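Local coordinates for protein diaminopimelate decarboxylase (Methanocaldococcus jannaschii, PDB 1TUF) that catalyses the pyridoxal-phosphate-dependent decarboxylation of meso-diaminopimelate to L-lysine, the last step of lysine biosynthesis, as a homodimer, at residues A[322-327]-A[359-364]. Sequence-based numbering, arbitrary orientation.
Sequences AGMNDM and ESSDVF. With AZ1 (azelaic acid), chain D.
At the azelaic acid pocket, on the loop leading into strand 363-371, the type I beta turn from E359 to D362, whose E359 probably binds substrate, meets the loop following strand 316-320, the ends of D362 and F364 reaching M324 and the A322-G323 backbone. The carboxylate of D362 is the polar link: OD1 accepts a weak, bent bond from M324 N (2.6 Å, 129° at the hydrogen). Its CG lies anti to the backbone N (chi1 -179°), which extends the acid across to the loop, while OD2 takes L357 N and a salt bridge from K179 of the second subunit. One short acid thus ties two loops and two chains together. M324, long and flexible, runs its thioether past the turn, SD lying 3.7 Å from D362 CB and 3.9 Å from E359 CG. F364 pushes the far end of its ring at the backbone: A322 O lies at the ring edge, 3.1 Å from CE2, and A322 CB is 4.0 Å from CZ. D326 closes its own loop, its OD2 receiving G323 N (2.9 Å). E359 turns its carboxylate away from M324, OE1 hydrogen-bonded to Y395 OH and OE2 3.2 Å from C3 of azelaic acid. Loops of one subunit packed in this way beside the pyridoxal-lysine of the other are typical of the composite active site at the dimer interface of class-II (alanine-racemase-fold) decarboxylases.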
loop_
_atom_site.group_PDB
_atom_site.type_symbol
_atom_site.label_atom_id
_atom_site.label_comp_id
_atom_site.label_asym_id
_atom_site.label_seq_id
_atom_site.Cartn_x
_atom_site.Cartn_y
_atom_site.Cartn_z
ATOM N N ALA A 322 2.420 15.584 -3.364
ATOM C CA ALA A 322 2.885 14.334 -2.789
ATOM C C ALA A 322 1.632 13.665 -2.254
ATOM O O ALA A 322 0.740 14.335 -1.727
ATOM C CB ALA A 322 3.872 14.598 -1.654
ATOM N N GLY A 323 1.553 12.351 -2.392
ATOM C CA GLY A 323 0.379 11.659 -1.909
ATOM C C GLY A 323 0.717 10.380 -1.183
ATOM O O GLY A 323 1.883 10.034 -1.019
ATOM N N MET A 324 -0.316 9.666 -0.764
ATOM C CA MET A 324 -0.134 8.431 -0.044
ATOM C C MET A 324 0.514 7.347 -0.898
ATOM O O MET A 324 1.134 6.430 -0.359
ATOM C CB MET A 324 -1.480 7.935 0.482
ATOM C CG MET A 324 -2.405 7.383 -0.594
ATOM S SD MET A 324 -4.039 7.067 0.090
ATOM C CE MET A 324 -3.890 5.343 0.689
ATOM N N ASN A 325 0.375 7.427 -2.219
ATOM C CA ASN A 325 0.983 6.400 -3.067
ATOM C C ASN A 325 2.497 6.523 -2.969
ATOM O O ASN A 325 3.214 5.528 -3.041
ATOM C CB ASN A 325 0.563 6.550 -4.531
ATOM C CG ASN A 325 1.071 7.833 -5.144
ATOM O OD1 ASN A 325 0.617 8.922 -4.785
ATOM N ND2 ASN A 325 2.033 7.720 -6.059
ATOM N N ASP A 326 2.978 7.750 -2.807
ATOM C CA ASP A 326 4.415 7.995 -2.688
ATOM C C ASP A 326 4.939 7.549 -1.327
ATOM O O ASP A 326 6.021 6.972 -1.227
ATOM C CB ASP A 326 4.729 9.482 -2.857
ATOM C CG ASP A 326 4.233 10.047 -4.171
ATOM O OD1 ASP A 326 4.523 9.456 -5.232
ATOM O OD2 ASP A 326 3.556 11.104 -4.139
ATOM N N MET A 327 4.165 7.826 -0.281
ATOM C CA MET A 327 4.551 7.486 1.089
ATOM C C MET A 327 3.272 7.073 1.828
ATOM O O MET A 327 2.454 7.909 2.197
ATOM C CB MET A 327 5.209 8.718 1.725
ATOM C CG MET A 327 6.278 8.422 2.748
ATOM S SD MET A 327 5.574 7.982 4.321
ATOM C CE MET A 327 5.337 9.610 5.035
ATOM N N GLU A 359 -8.861 9.661 -1.868
ATOM C CA GLU A 359 -9.001 8.742 -0.756
ATOM C C GLU A 359 -8.981 9.618 0.484
ATOM O O GLU A 359 -8.061 10.402 0.671
ATOM C CB GLU A 359 -7.811 7.786 -0.771
ATOM C CG GLU A 359 -7.891 6.611 0.163
ATOM C CD GLU A 359 -9.078 5.709 -0.114
ATOM O OE1 GLU A 359 -9.265 5.289 -1.279
ATOM O OE2 GLU A 359 -9.821 5.413 0.842
ATOM N N SER A 360 -10.005 9.503 1.320
ATOM C CA SER A 360 -10.080 10.317 2.521
ATOM C C SER A 360 -8.864 10.182 3.446
ATOM O O SER A 360 -8.433 11.157 4.060
ATOM C CB SER A 360 -11.356 9.979 3.292
ATOM O OG SER A 360 -11.392 8.602 3.615
ATOM N N SER A 361 -8.307 8.980 3.539
ATOM C CA SER A 361 -7.157 8.753 4.403
ATOM C C SER A 361 -5.850 9.356 3.873
ATOM O O SER A 361 -4.826 9.320 4.552
ATOM C CB SER A 361 -6.964 7.253 4.623
ATOM O OG SER A 361 -6.647 6.615 3.399
ATOM N N ASP A 362 -5.878 9.903 2.663
ATOM C CA ASP A 362 -4.679 10.494 2.077
ATOM C C ASP A 362 -4.358 11.844 2.700
ATOM O O ASP A 362 -4.497 12.899 2.067
ATOM C CB ASP A 362 -4.838 10.633 0.562
ATOM C CG ASP A 362 -3.607 11.231 -0.111
ATOM O OD1 ASP A 362 -2.483 10.794 0.212
ATOM O OD2 ASP A 362 -3.774 12.127 -0.975
ATOM N N VAL A 363 -3.921 11.789 3.955
ATOM C CA VAL A 363 -3.554 12.979 4.707
ATOM C C VAL A 363 -2.223 12.751 5.407
ATOM O O VAL A 363 -2.028 11.738 6.082
ATOM C CB VAL A 363 -4.613 13.323 5.763
ATOM C CG1 VAL A 363 -4.169 14.550 6.550
ATOM C CG2 VAL A 363 -5.959 13.571 5.091
ATOM N N PHE A 364 -1.313 13.707 5.253
ATOM C CA PHE A 364 0.011 13.609 5.854
ATOM C C PHE A 364 0.053 14.075 7.305
ATOM O O PHE A 364 0.778 13.510 8.118
ATOM C CB PHE A 364 1.007 14.408 5.021
ATOM C CG PHE A 364 1.294 13.800 3.688
ATOM C CD1 PHE A 364 2.149 12.712 3.578
ATOM C CD2 PHE A 364 0.698 14.305 2.539
ATOM C CE1 PHE A 364 2.413 12.132 2.337
ATOM C CE2 PHE A 364 0.954 13.734 1.289
ATOM C CZ PHE A 364 1.814 12.644 1.188
HETATM C C AZ1 D . -13.247 7.583 -0.461
HETATM C C2 AZ1 D . -12.665 6.164 -0.604
HETATM C C3 AZ1 D . -12.707 4.661 -0.230
HETATM C C4 AZ1 D . -11.833 3.467 -0.666
HETATM C C5 AZ1 D . -11.460 2.282 0.249
HETATM C C6 AZ1 D . -10.934 1.006 -0.442
HETATM C C7 AZ1 D . -11.064 -0.479 -0.054
HETATM C C8 AZ1 D . -11.405 -0.981 1.352
HETATM C C9 AZ1 D . -12.891 -1.168 1.714
HETATM O OXT AZ1 D . -12.719 8.636 -1.118
HETATM O O AZ1 D . -14.216 7.768 0.266
HETATM O O2 AZ1 D . -13.454 -0.393 2.727
HETATM O OXT2 AZ1 D . -13.530 -2.034 1.074
#